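Local coordinates for glutamate--tRNA ligase (Methanothermobacter thermautotrophicus, PDB 3AII), which probably joins glutamate to tRNA(Glu) in two steps, through a Glu-AMP intermediate made with ATP, and as a non-discriminating enzyme probably charges tRNA(Gln) as well, at residues A[96-101]-A[286-291]; A[107-112]-A[149-154]; A[116-121]-A[371-376]; A[128-133]-A[162-167]; A[170-175]-A[270-275]. All coordinates share one frame; numbering follows the deposited sequence. Where two conformers were deposited one is given.

Interaction 1: A[96-101]-A[286-291]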
# COMPACT_ATOMS: atom_id res chain seq x y z
N GLU A 96 13.85 -25.77 9.91
CA GLU A 96 12.74 -24.85 9.72
C GLU A 96 13.15 -23.52 9.09
O GLU A 96 14.22 -22.98 9.40
CB GLU A 96 12.00 -24.64 11.04
CG GLU A 96 12.85 -24.89 12.29
CD GLU A 96 12.31 -26.01 13.18
OE1 GLU A 96 12.78 -26.12 14.34
OE2 GLU A 96 11.43 -26.78 12.73
N VAL A 97 12.31 -23.01 8.20
CA VAL A 97 12.51 -21.69 7.59
C VAL A 97 11.77 -20.65 8.42
O VAL A 97 10.61 -20.86 8.78
CB VAL A 97 11.98 -21.68 6.13
CG1 VAL A 97 11.87 -20.27 5.59
CG2 VAL A 97 12.86 -22.56 5.24
N VAL A 98 12.44 -19.53 8.73
CA VAL A 98 11.83 -18.44 9.50
C VAL A 98 12.10 -17.12 8.79
O VAL A 98 13.27 -16.75 8.58
CB VAL A 98 12.40 -18.37 10.92
CG1 VAL A 98 11.70 -17.26 11.74
CG2 VAL A 98 12.28 -19.72 11.61
N LEU A 99 11.03 -16.42 8.42
CA LEU A 99 11.13 -15.16 7.70
C LEU A 99 10.48 -14.07 8.53
O LEU A 99 9.79 -14.36 9.51
CB LEU A 99 10.42 -15.29 6.36
CG LEU A 99 10.96 -16.43 5.49
CD1 LEU A 99 9.83 -17.37 5.07
CD2 LEU A 99 11.68 -15.87 4.27
N ARG A 100 10.71 -12.81 8.18
CA ARG A 100 10.03 -11.74 8.90
C ARG A 100 9.56 -10.66 7.95
O ARG A 100 10.07 -10.52 6.81
CB ARG A 100 10.93 -11.15 10.00
CG ARG A 100 11.90 -10.04 9.54
CD ARG A 100 12.95 -10.49 8.56
NE ARG A 100 14.22 -9.80 8.81
CZ ARG A 100 14.63 -8.72 8.14
NH1 ARG A 100 13.90 -8.18 7.17
NH2 ARG A 100 15.80 -8.17 8.46
N PHE A 101 8.55 -9.91 8.39
CA PHE A 101 8.09 -8.72 7.68
C PHE A 101 8.26 -7.63 8.72
O PHE A 101 7.72 -7.75 9.82
CB PHE A 101 6.62 -8.83 7.27
CG PHE A 101 6.03 -7.53 6.77
CD1 PHE A 101 6.62 -6.85 5.71
CD2 PHE A 101 4.92 -6.98 7.38
CE1 PHE A 101 6.09 -5.64 5.26
CE2 PHE A 101 4.38 -5.78 6.95
CZ PHE A 101 4.97 -5.10 5.89
N GLY A 286 15.58 -16.12 15.56
CA GLY A 286 15.84 -17.25 14.68
C GLY A 286 15.50 -17.10 13.20
O GLY A 286 15.25 -18.10 12.52
N VAL A 287 15.50 -15.88 12.68
CA VAL A 287 15.25 -15.66 11.25
C VAL A 287 16.34 -16.36 10.42
O VAL A 287 17.54 -16.23 10.71
CB VAL A 287 15.25 -14.17 10.93
CG1 VAL A 287 15.24 -13.94 9.42
CG2 VAL A 287 14.03 -13.53 11.59
N THR A 288 15.92 -17.12 9.41
CA THR A 288 16.86 -17.91 8.60
C THR A 288 17.11 -17.29 7.24
O THR A 288 18.18 -17.48 6.65
CB THR A 288 16.34 -19.34 8.39
OG1 THR A 288 15.07 -19.30 7.70
CG2 THR A 288 16.17 -20.05 9.72
N HIS A 289 16.13 -16.55 6.74
CA HIS A 289 16.19 -15.94 5.42
C HIS A 289 15.63 -14.55 5.50
O HIS A 289 14.50 -14.34 5.96
CB HIS A 289 15.39 -16.77 4.42
CG HIS A 289 15.95 -18.13 4.18
ND1 HIS A 289 15.73 -19.19 5.03
CD2 HIS A 289 16.73 -18.61 3.18
CE1 HIS A 289 16.36 -20.26 4.58
NE2 HIS A 289 16.97 -19.94 3.45
N VAL A 290 16.45 -13.59 5.09
CA VAL A 290 16.06 -12.20 5.05
C VAL A 290 15.74 -11.78 3.62
O VAL A 290 16.61 -11.77 2.76
CB VAL A 290 17.18 -11.31 5.62
CG1 VAL A 290 16.87 -9.84 5.35
CG2 VAL A 290 17.37 -11.59 7.11
N LEU A 291 14.47 -11.45 3.38
CA LEU A 291 13.98 -11.15 2.04
C LEU A 291 13.38 -9.76 2.03
O LEU A 291 12.34 -9.53 2.64
CB LEU A 291 12.92 -12.18 1.65
CG LEU A 291 12.25 -12.05 0.29
CD1 LEU A 291 13.30 -12.08 -0.81
CD2 LEU A 291 11.24 -13.18 0.10
O HOH W 1 12.48 -12.27 5.70
O HOH W 2 11.76 -8.76 5.43
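Val98 and Arg100 meet the 286-291 segment along strand 98-101, the first strand of the Rossmann-fold parallel sheet found in class I synthetases. Strand 289-291 runs beside it in the same direction, 30° off parallel. Both backbone polar atoms of Val98 are held. Val98 N makes an almost straight bond of 2.8 Å to Thr288 OG1. Val98 O takes Thr288 N, also at 2.8 Å, in the carbonyl plane on a lone pair, and a weak bond from His289 N reaches the same oxygen. Thr288 chi1 of 60° sets OG1 between its own backbone N and carbonyl carbon, facing Val98 N. There Thr288 OG1 also pairs with His289 ND1 at 2.8 Å. Replacing Thr288 by a valine would probably leave Val98 N and His289 ND1 without this shared partner. The Val98 CB lies 3.3 Å from Gly286 O. Further on the backbones are bridged by water 1, which accepts from Arg100 N and Leu291 N. The bent Arg100 chain brings its guanidinium to Val290, whose CG1 lies over one face, while NH2 forms a salt bridge to Asp282. At the guanidinium edge, in plane, water 2 accepts from Arg100 NH1 at 2.8 Å and donates to Leu291 O at 3.0 Å.

Interaction 2: A[107-112]-A[149-154]. With EDO (1,2-ethanediol), chain C.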
# COMPACT_ATOMS: atom_id res chain seq x y z
N GLY A 107 3.03 4.95 9.57
CA GLY A 107 1.66 5.06 9.08
C GLY A 107 1.24 3.67 8.62
O GLY A 107 1.95 2.71 8.86
N PRO A 108 0.08 3.56 7.96
CA PRO A 108 -0.38 2.25 7.49
C PRO A 108 0.39 1.79 6.26
O PRO A 108 1.18 2.57 5.72
CB PRO A 108 -1.85 2.51 7.14
CG PRO A 108 -1.84 3.92 6.67
CD PRO A 108 -0.83 4.64 7.56
N LEU A 109 0.17 0.56 5.81
CA LEU A 109 0.95 0.00 4.69
C LEU A 109 0.60 0.57 3.31
O LEU A 109 -0.54 0.91 3.02
CB LEU A 109 0.80 -1.52 4.65
CG LEU A 109 1.15 -2.27 5.93
CD1 LEU A 109 1.10 -3.77 5.67
CD2 LEU A 109 2.55 -1.85 6.43
N HIS A 110 1.62 0.67 2.46
CA HIS A 110 1.40 1.03 1.06
C HIS A 110 1.80 -0.12 0.14
O HIS A 110 2.14 -1.20 0.60
CB HIS A 110 2.12 2.34 0.70
CG HIS A 110 3.58 2.34 1.05
ND1 HIS A 110 4.51 1.60 0.36
CD2 HIS A 110 4.27 3.02 2.00
CE1 HIS A 110 5.71 1.80 0.87
NE2 HIS A 110 5.59 2.66 1.87
N ILE A 111 1.70 0.09 -1.17
CA ILE A 111 1.98 -0.98 -2.12
C ILE A 111 3.37 -1.58 -2.01
O ILE A 111 3.55 -2.80 -2.15
CB ILE A 111 1.70 -0.53 -3.58
CG1 ILE A 111 0.21 -0.64 -3.89
CG2 ILE A 111 2.47 -1.39 -4.57
CD1 ILE A 111 -0.26 -2.07 -3.99
N GLY A 112 4.37 -0.74 -1.73
CA GLY A 112 5.72 -1.22 -1.49
C GLY A 112 5.78 -2.21 -0.34
O GLY A 112 6.41 -3.27 -0.44
N ASP A 149 -1.98 -0.51 15.36
CA ASP A 149 -3.19 -1.28 15.07
C ASP A 149 -3.48 -1.38 13.58
O ASP A 149 -4.04 -2.38 13.12
CB ASP A 149 -4.40 -0.69 15.80
CG ASP A 149 -4.34 -0.92 17.30
OD1 ASP A 149 -3.74 -1.93 17.74
OD2 ASP A 149 -4.89 -0.08 18.04
N MET A 150 -3.10 -0.36 12.82
CA MET A 150 -3.43 -0.33 11.39
C MET A 150 -2.65 -1.38 10.60
O MET A 150 -3.20 -2.03 9.69
CB MET A 150 -3.20 1.06 10.78
CG MET A 150 -4.16 2.13 11.26
SD MET A 150 -3.94 3.66 10.33
CE MET A 150 -2.19 3.95 10.55
N ILE A 151 -1.38 -1.56 10.94
CA ILE A 151 -0.53 -2.48 10.21
C ILE A 151 -1.03 -3.93 10.24
O ILE A 151 -1.13 -4.57 9.20
CB ILE A 151 0.94 -2.35 10.66
CG1 ILE A 151 1.52 -1.05 10.08
CG2 ILE A 151 1.75 -3.57 10.21
CD1 ILE A 151 2.90 -0.68 10.63
N PRO A 152 -1.35 -4.46 11.42
CA PRO A 152 -1.84 -5.84 11.36
C PRO A 152 -3.18 -5.97 10.63
O PRO A 152 -3.43 -6.97 9.97
CB PRO A 152 -1.97 -6.24 12.84
CG PRO A 152 -1.73 -4.99 13.64
CD PRO A 152 -0.97 -4.05 12.79
N ALA A 153 -4.02 -4.96 10.75
CA ALA A 153 -5.29 -4.97 10.02
C ALA A 153 -5.04 -5.02 8.50
O ALA A 153 -5.74 -5.74 7.77
CB ALA A 153 -6.13 -3.76 10.40
N ASP A 154 -4.05 -4.26 8.04
CA ASP A 154 -3.71 -4.23 6.61
C ASP A 154 -3.19 -5.59 6.16
O ASP A 154 -3.50 -6.04 5.06
CB ASP A 154 -2.65 -3.17 6.30
CG ASP A 154 -3.16 -1.72 6.45
OD1 ASP A 154 -4.37 -1.48 6.68
OD2 ASP A 154 -2.32 -0.81 6.36
C1 EDO C . -6.51 -2.24 4.45
O1 EDO C . -6.73 -2.37 5.87
C2 EDO C . -7.84 -2.42 3.73
O2 EDO C . -8.75 -1.38 4.13
O HOH W 3 -3.14 0.98 4.33
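Pro108 and Leu109 pack on Met150, Ile151 and Asp154 in a mixed apolar and polar contact between loop and helix. The loop belongs to the predicted 'HIGH' region of this class I synthetase and leads into helix 111-126. The other side is helix 147-158. Pro108 and Met150 lie side by side and point the same way. The methyl CE of Met150 is pressed to 3.4 Å from Pro108 CD, tighter than usual van der Waals contact. Leu109 crosses Ile151 at about a right angle, with CD2 of Leu109 3.9 Å from CG1 of Ile151. It also slides past Asp154 in the opposite direction, so CD1 lies by the Asp154 CB. Asp154 CG stands opposite its carbonyl carbon (chi1 -69°), which brings OD2 to the loop. Leu109 N bonds to Asp154 OD2 at 2.9 Å, nearly along the C-O axis. Water 3 ties the same OD2 to Leu109 O. Asp154 OD1 forms a salt bridge with Arg356 and accepts from O1 of a 1,2-ethanediol, probably from the crystallisation liquor, at 2.6 Å. Leu109 N on OD2 and Arg356 on OD1 would limit rotation of the carboxylate. The arginine is likely to keep it charged, and so a firm acceptor for the loop backbone.

Interaction 3: A[116-121]-A[371-376]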
# COMPACT_ATOMS: atom_id res chain seq x y z
N ALA A 116 6.86 -6.92 0.11
CA ALA A 116 7.63 -7.64 1.13
C ALA A 116 6.75 -8.58 1.94
O ALA A 116 7.13 -9.70 2.26
CB ALA A 116 8.34 -6.66 2.06
N ALA A 117 5.56 -8.10 2.28
CA ALA A 117 4.65 -8.90 3.10
C ALA A 117 4.21 -10.15 2.35
O ALA A 117 4.25 -11.27 2.88
CB ALA A 117 3.45 -8.07 3.50
N ILE A 118 3.79 -9.96 1.11
CA ILE A 118 3.33 -11.07 0.29
C ILE A 118 4.44 -12.09 0.02
O ILE A 118 4.24 -13.29 0.19
CB ILE A 118 2.73 -10.56 -1.03
CG1 ILE A 118 1.40 -9.84 -0.76
CG2 ILE A 118 2.51 -11.72 -2.01
CD1 ILE A 118 1.03 -8.86 -1.81
N LEU A 119 5.61 -11.62 -0.38
CA LEU A 119 6.69 -12.54 -0.71
C LEU A 119 7.11 -13.36 0.51
O LEU A 119 7.27 -14.57 0.43
CB LEU A 119 7.89 -11.78 -1.31
CG LEU A 119 7.60 -11.17 -2.68
CD1 LEU A 119 8.76 -10.29 -3.14
CD2 LEU A 119 7.32 -12.28 -3.68
N ASN A 120 7.26 -12.70 1.65
CA ASN A 120 7.65 -13.41 2.84
C ASN A 120 6.60 -14.39 3.29
O ASN A 120 6.90 -15.51 3.73
CB ASN A 120 8.02 -12.43 3.95
CG ASN A 120 9.40 -11.88 3.78
OD1 ASN A 120 10.39 -12.55 4.07
ND2 ASN A 120 9.50 -10.65 3.28
N HIS A 121 5.34 -13.99 3.16
CA HIS A 121 4.24 -14.88 3.48
C HIS A 121 4.20 -16.08 2.52
O HIS A 121 4.08 -17.22 2.96
CB HIS A 121 2.92 -14.12 3.46
CG HIS A 121 1.71 -14.99 3.58
ND1 HIS A 121 1.49 -15.81 4.67
CD2 HIS A 121 0.66 -15.17 2.75
CE1 HIS A 121 0.35 -16.46 4.51
NE2 HIS A 121 -0.17 -16.09 3.35
N LEU A 371 -0.04 -9.88 -8.51
CA LEU A 371 0.98 -9.02 -9.09
C LEU A 371 2.34 -9.33 -8.48
O LEU A 371 3.31 -9.60 -9.18
CB LEU A 371 0.64 -7.55 -8.84
CG LEU A 371 1.73 -6.58 -9.31
CD1 LEU A 371 1.88 -6.64 -10.83
CD2 LEU A 371 1.42 -5.16 -8.86
N MET A 372 2.40 -9.28 -7.15
CA MET A 372 3.67 -9.49 -6.46
C MET A 372 4.26 -10.88 -6.68
O MET A 372 5.48 -11.03 -6.76
CB MET A 372 3.54 -9.20 -4.97
CG MET A 372 3.09 -7.78 -4.68
SD MET A 372 4.06 -6.56 -5.59
CE MET A 372 3.46 -5.04 -4.87
N VAL A 373 3.40 -11.88 -6.75
CA VAL A 373 3.85 -13.25 -6.98
C VAL A 373 4.45 -13.40 -8.38
O VAL A 373 5.51 -14.01 -8.54
CB VAL A 373 2.71 -14.27 -6.80
CG1 VAL A 373 3.11 -15.62 -7.37
CG2 VAL A 373 2.36 -14.39 -5.31
N GLU A 374 3.78 -12.85 -9.38
CA GLU A 374 4.25 -13.00 -10.76
C GLU A 374 5.52 -12.20 -11.03
O GLU A 374 6.33 -12.58 -11.87
CB GLU A 374 3.14 -12.69 -11.78
CG GLU A 374 2.89 -11.22 -12.08
CD GLU A 374 1.69 -11.01 -13.01
OE1 GLU A 374 0.97 -11.99 -13.31
OE2 GLU A 374 1.47 -9.86 -13.44
N ILE A 375 5.71 -11.10 -10.31
CA ILE A 375 6.98 -10.37 -10.37
C ILE A 375 8.09 -11.13 -9.64
O ILE A 375 9.24 -11.12 -10.07
CB ILE A 375 6.85 -8.95 -9.78
CG1 ILE A 375 5.98 -8.08 -10.69
CG2 ILE A 375 8.23 -8.32 -9.60
CD1 ILE A 375 5.69 -6.71 -10.12
N GLY A 376 7.74 -11.80 -8.54
CA GLY A 376 8.68 -12.63 -7.80
C GLY A 376 9.86 -11.88 -7.21
O GLY A 376 9.82 -10.66 -7.04
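Ile118 and Leu119 of helix 111-126, the helix whose first turn holds the end of the predicted 'HIGH' region, pack on the end of helix 365-375. The two short segments approach to 9.4 Å between axes, and their directions differ by 65°. The CA atoms come nearest at Ile118 and Met372, and at Leu119 and Val373. Ile118 and Met372 cross at about a right angle. The tip CD1 of Ile118 reaches Met372 CG at 3.7 Å, and Ile118 CG2 lies 4.0 Å from Met372 CB. Ile118 CG2 also meets Val373 CG2 at 4.2 Å. Met372 starts toward the other helix, but its chain bends at chi2 (-49°). Of its side chain, CB and CG do the touching, and the end leads away. The side chain also touches Ile111 and Arg115. Leu119 works with both methyls. Leu119 CD2 rests 3.8 Å from Met372 O, and Leu119 CD1 lies 4.1 Å from Gly376 O. Gly376 is the first residue after the helix, with positive phi, and its oxygen also accepts from Arg115 NH2. The side chains that meet are apolar, and Leu119 also rests on backbone oxygens. Next to them, Asn120 ND2 gives a bond of 2.7 Å to Ala116 O, one turn back. Asn120 N reaches the same oxygen from the opposite face of its plane. ND2 is bonded to Leu291 O too, which ties this helix to strand 289-291. Steeply crossed helices joined by apolar side chains are ordinary alpha-alpha packing, here between a helix of the Rossmann fold and a later helix of the chain.

Interaction 4: A[128-133]-A[162-167]. With CA (calcium ion), chain E.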
# COMPACT_ATOMS: atom_id res chain seq x y z
N ASP A 128 6.58 -24.31 4.59
CA ASP A 128 5.92 -24.74 5.82
C ASP A 128 6.66 -24.14 7.02
O ASP A 128 6.83 -24.80 8.05
CB ASP A 128 5.92 -26.27 5.91
CG ASP A 128 4.98 -26.79 6.99
OD1 ASP A 128 5.23 -27.91 7.50
OD2 ASP A 128 4.01 -26.09 7.34
N GLY A 129 7.10 -22.90 6.88
CA GLY A 129 7.87 -22.26 7.94
C GLY A 129 7.06 -21.24 8.74
O GLY A 129 5.84 -21.26 8.72
N ARG A 130 7.75 -20.35 9.43
CA ARG A 130 7.07 -19.33 10.22
C ARG A 130 7.36 -17.93 9.70
O ARG A 130 8.38 -17.70 9.06
CB ARG A 130 7.48 -19.43 11.70
CG ARG A 130 6.81 -20.62 12.39
CD ARG A 130 7.13 -20.66 13.87
NE ARG A 130 8.56 -20.62 14.10
CZ ARG A 130 9.20 -19.66 14.75
NH1 ARG A 130 8.52 -18.65 15.29
NH2 ARG A 130 10.51 -19.73 14.88
N LEU A 131 6.44 -17.02 9.97
CA LEU A 131 6.63 -15.62 9.60
C LEU A 131 6.48 -14.78 10.86
O LEU A 131 5.49 -14.94 11.59
CB LEU A 131 5.58 -15.18 8.57
CG LEU A 131 5.58 -13.71 8.12
CD1 LEU A 131 6.94 -13.37 7.50
CD2 LEU A 131 4.46 -13.41 7.15
N ILE A 132 7.44 -13.89 11.08
CA ILE A 132 7.42 -12.99 12.23
C ILE A 132 7.06 -11.57 11.77
O ILE A 132 7.61 -11.07 10.79
CB ILE A 132 8.78 -12.97 12.93
CG1 ILE A 132 9.12 -14.37 13.48
CG2 ILE A 132 8.77 -11.95 14.07
CD1 ILE A 132 10.57 -14.51 13.98
N LEU A 133 6.10 -10.95 12.44
CA LEU A 133 5.83 -9.53 12.23
C LEU A 133 6.66 -8.79 13.27
O LEU A 133 6.49 -9.01 14.45
CB LEU A 133 4.34 -9.20 12.43
CG LEU A 133 4.03 -7.70 12.47
CD1 LEU A 133 4.38 -7.03 11.13
CD2 LEU A 133 2.56 -7.45 12.79
N TRP A 162 0.61 -14.86 10.10
CA TRP A 162 1.93 -14.91 10.70
C TRP A 162 1.89 -15.58 12.07
O TRP A 162 0.80 -15.95 12.53
CB TRP A 162 2.57 -13.53 10.73
CG TRP A 162 1.91 -12.47 11.58
CD1 TRP A 162 2.34 -12.01 12.79
CD2 TRP A 162 0.75 -11.69 11.25
NE1 TRP A 162 1.51 -11.02 13.25
CE2 TRP A 162 0.53 -10.80 12.32
CE3 TRP A 162 -0.14 -11.67 10.16
CZ2 TRP A 162 -0.53 -9.89 12.34
CZ3 TRP A 162 -1.20 -10.76 10.17
CH2 TRP A 162 -1.39 -9.88 11.26
N ASP A 163 3.05 -15.75 12.69
CA ASP A 163 3.18 -16.64 13.85
C ASP A 163 3.59 -15.96 15.15
O ASP A 163 3.39 -16.52 16.23
CB ASP A 163 4.17 -17.77 13.55
CG ASP A 163 3.74 -18.60 12.37
OD1 ASP A 163 2.91 -19.53 12.56
OD2 ASP A 163 4.19 -18.30 11.25
N GLU A 164 4.19 -14.78 15.05
CA GLU A 164 4.66 -14.05 16.23
C GLU A 164 4.65 -12.59 15.89
O GLU A 164 4.91 -12.21 14.74
CB GLU A 164 6.10 -14.42 16.57
CG GLU A 164 6.25 -15.71 17.30
CD GLU A 164 7.62 -15.89 17.98
OE1 GLU A 164 8.46 -14.95 18.06
OE2 GLU A 164 7.82 -17.00 18.46
N THR A 165 4.34 -11.77 16.89
CA THR A 165 4.41 -10.32 16.73
C THR A 165 5.37 -9.79 17.79
O THR A 165 5.23 -10.10 18.98
CB THR A 165 3.05 -9.62 16.93
OG1 THR A 165 2.14 -10.01 15.88
CG2 THR A 165 3.21 -8.11 16.85
N VAL A 166 6.35 -9.00 17.35
CA VAL A 166 7.39 -8.49 18.23
C VAL A 166 7.45 -6.99 18.00
O VAL A 166 7.35 -6.54 16.86
CB VAL A 166 8.75 -9.13 17.89
CG1 VAL A 166 9.88 -8.46 18.66
CG2 VAL A 166 8.72 -10.63 18.18
N ILE A 167 7.57 -6.21 19.07
CA ILE A 167 7.66 -4.75 18.92
C ILE A 167 9.01 -4.28 19.46
O ILE A 167 9.36 -4.57 20.60
CB ILE A 167 6.50 -4.03 19.63
CG1 ILE A 167 5.15 -4.45 19.03
CG2 ILE A 167 6.63 -2.51 19.50
CD1 ILE A 167 3.96 -3.97 19.86
CA CA E . 3.44 -21.73 8.66
O HOH W 4 3.78 -22.71 6.48
O HOH W 5 3.68 -24.12 9.24
O HOH W 6 10.95 -16.81 16.54
O HOH W 7 3.59 -21.81 11.23
O HOH W 8 1.23 -21.70 8.78
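Leu131 and Leu133 bond to residues 163-166 as strands 130-133 and 164-167 run parallel, 29° apart. Leu133 N gives to Glu164 O, and Leu133 O takes Val166 N, each at 2.9 Å. Next to them, Asp163 N gives to Leu131 O at 2.8 Å. Asp163 OD2 extends the ladder with its side chain, accepting Leu131 N at 2.9 Å on its anti lone pair. Trp162 chi1 of 64° puts CG between the backbone N and carbonyl carbon and lays the indole along Leu133. Leu133 CB sits over one ring face, 3.5 Å from Trp162 CD1. In the ring plane Trp162 NE1 gives a bond of 2.9 Å to Thr165 OG1. The strands belong to a beta-alpha-beta unit of the Rossmann fold, joined through helix 147-158, whose Pro152 and Leu155 also touch the indole. A leucine in place of Trp162 would probably uncover the side chain of Leu133 and leave Thr165 OG1 without its indole donor. Arg130 NH1 makes a long salt bridge of 3.6 Å to Glu164 OE2, with guanidinium and carboxylate planes 51° apart. Water 6 stands at the guanidinium edge, in plane. A calcium ion binds Gly129 O at 2.4 Å, four waters and one further atom. Water 7 among them donates to Asp163 OD1.

Interaction 5: A[170-175]-A[270-275]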
# COMPACT_ATOMS: atom_id res chain seq x y z
N ASP A 170 9.72 -2.63 22.87
CA ASP A 170 9.61 -3.47 24.06
C ASP A 170 10.94 -4.15 24.37
O ASP A 170 11.07 -4.83 25.40
CB ASP A 170 8.59 -4.60 23.83
CG ASP A 170 7.16 -4.14 23.98
OD1 ASP A 170 6.29 -4.77 23.34
OD2 ASP A 170 6.90 -3.18 24.74
N ARG A 171 11.91 -3.99 23.48
CA ARG A 171 13.16 -4.74 23.55
C ARG A 171 14.38 -3.90 23.90
O ARG A 171 15.51 -4.35 23.72
CB ARG A 171 13.39 -5.48 22.21
CG ARG A 171 12.30 -6.52 21.92
CD ARG A 171 12.41 -7.16 20.53
NE ARG A 171 13.68 -7.88 20.30
CZ ARG A 171 13.91 -9.13 20.71
NH1 ARG A 171 12.99 -9.80 21.39
NH2 ARG A 171 15.08 -9.70 20.45
N MET A 172 14.18 -2.70 24.42
CA MET A 172 15.34 -1.83 24.68
C MET A 172 16.43 -2.48 25.53
O MET A 172 17.62 -2.37 25.22
CB MET A 172 14.90 -0.48 25.27
CG MET A 172 13.84 0.24 24.46
SD MET A 172 14.49 0.75 22.85
CE MET A 172 15.76 1.86 23.42
N GLU A 173 16.05 -3.17 26.62
CA GLU A 173 17.05 -3.78 27.49
C GLU A 173 17.81 -4.89 26.77
O GLU A 173 18.96 -5.19 27.12
CB GLU A 173 16.42 -4.29 28.79
CG GLU A 173 15.78 -3.18 29.59
CD GLU A 173 16.81 -2.22 30.17
OE1 GLU A 173 17.99 -2.61 30.29
OE2 GLU A 173 16.42 -1.08 30.51
N THR A 174 17.17 -5.48 25.77
CA THR A 174 17.84 -6.50 24.97
C THR A 174 18.94 -5.84 24.14
O THR A 174 20.08 -6.34 24.08
CB THR A 174 16.83 -7.22 24.06
OG1 THR A 174 15.90 -7.95 24.88
CG2 THR A 174 17.54 -8.18 23.12
N TYR A 175 18.62 -4.72 23.50
CA TYR A 175 19.64 -4.02 22.73
C TYR A 175 20.77 -3.53 23.63
O TYR A 175 21.92 -3.51 23.21
CB TYR A 175 19.05 -2.85 21.93
CG TYR A 175 17.86 -3.27 21.10
CD1 TYR A 175 17.95 -4.34 20.21
CD2 TYR A 175 16.67 -2.58 21.18
CE1 TYR A 175 16.87 -4.73 19.46
CE2 TYR A 175 15.58 -2.95 20.43
CZ TYR A 175 15.68 -4.03 19.58
OH TYR A 175 14.59 -4.41 18.84
N VAL A 270 18.47 6.33 24.99
CA VAL A 270 19.51 5.71 24.18
C VAL A 270 18.83 4.70 23.25
O VAL A 270 18.19 3.76 23.73
CB VAL A 270 20.58 5.01 25.04
CG1 VAL A 270 21.66 4.41 24.14
CG2 VAL A 270 21.22 5.99 26.03
N TYR A 271 18.97 4.92 21.94
CA TYR A 271 18.22 4.14 20.94
C TYR A 271 19.14 3.45 19.94
O TYR A 271 20.16 4.01 19.54
CB TYR A 271 17.29 5.07 20.16
CG TYR A 271 16.05 5.44 20.92
CD1 TYR A 271 16.03 6.54 21.78
CD2 TYR A 271 14.90 4.67 20.81
CE1 TYR A 271 14.88 6.87 22.48
CE2 TYR A 271 13.76 4.99 21.50
CZ TYR A 271 13.76 6.08 22.34
OH TYR A 271 12.60 6.38 23.01
N PRO A 272 18.77 2.23 19.52
CA PRO A 272 19.57 1.53 18.52
C PRO A 272 19.31 2.07 17.13
O PRO A 272 18.19 2.54 16.80
CB PRO A 272 19.06 0.08 18.62
CG PRO A 272 17.63 0.25 19.00
CD PRO A 272 17.64 1.41 20.00
N MET A 273 20.35 2.02 16.30
CA MET A 273 20.20 2.25 14.88
C MET A 273 19.76 0.96 14.22
O MET A 273 20.00 -0.15 14.74
CB MET A 273 21.51 2.72 14.26
CG MET A 273 22.00 4.04 14.83
SD MET A 273 20.81 5.35 14.51
CE MET A 273 21.07 5.65 12.77
N MET A 274 19.08 1.11 13.08
CA MET A 274 18.43 0.01 12.39
C MET A 274 19.34 -1.22 12.19
O MET A 274 18.94 -2.35 12.47
CB MET A 274 17.84 0.49 11.07
CG MET A 274 16.60 -0.27 10.63
SD MET A 274 16.82 -0.94 8.99
CE MET A 274 18.48 -1.57 9.18
N ASN A 275 20.55 -1.01 11.69
CA ASN A 275 21.40 -2.15 11.40
C ASN A 275 21.79 -2.98 12.62
O ASN A 275 22.04 -4.18 12.50
CB ASN A 275 22.63 -1.74 10.58
CG ASN A 275 22.28 -1.47 9.14
OD1 ASN A 275 22.51 -0.37 8.61
ND2 ASN A 275 21.68 -2.45 8.50
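Met172 and Tyr175, one turn apart near the start of helix 172-184, pack on Tyr271 and Pro272 of strand 270-272. That strand is an outermost one of the four-stranded antiparallel sheet, so the helix packs against an edge strand of the sheet. Met172 crosses Pro272 at about a right angle. Its chain bends at chi2 (-66°) and again at chi3, which swings the methyl CE in over the strand. Met172 CE lies 3.9 Å from Pro272 CD and 3.9 Å from Tyr271 CD2. Met172 CE also comes as close as 3.1 Å to Val270 O, an oxygen that accepts from Tyr176 OH. The sulfur makes a Met-aromatic contact, Met172 SD being 5.2 Å from the Tyr271 ring centre. Its approach is oblique, 44° off the ring normal. Tyr175 lies obliquely across Pro272, with Tyr175 CD2 touching Pro272 CG at 3.7 Å. One face of the Tyr175 ring lies against Arg171 O, which stands 3.3 Å above the ring plane toward its rim. Tyr175 OH bonds to Asp281 of helix 274-284, and Arg171 NE forms a salt bridge to the same residue. The side-chain contacts between the two segments are apolar or sulfur-aromatic. Their fit therefore depends on shape, while the polar end of Tyr175 is satisfied by Asp281 and its ring rests against Pro272.

From the N terminus, strand 98-101 opens a long loop that interaction 1 closes at residues 286-291. Interactions 4 and 5 nest inside that loop, as does interaction 2. Interaction 2 ties the 'HIGH' region to helix 147-158 and crosses interaction 4, which pairs strands 130-135 and 164-167. Interaction 5 then follows both in series, joining helix 172-184 to strand 270-272. Interaction 3 crosses interactions 1 and 2, reaching from helix 111-126 to helix 365-375; interactions 4 and 5 nest within it. Interactions 1 and 4 share the parallel sheet through neighbouring strands 98-101 and 130-135. Helix 111-126 of interaction 3 packs on strand 98-101.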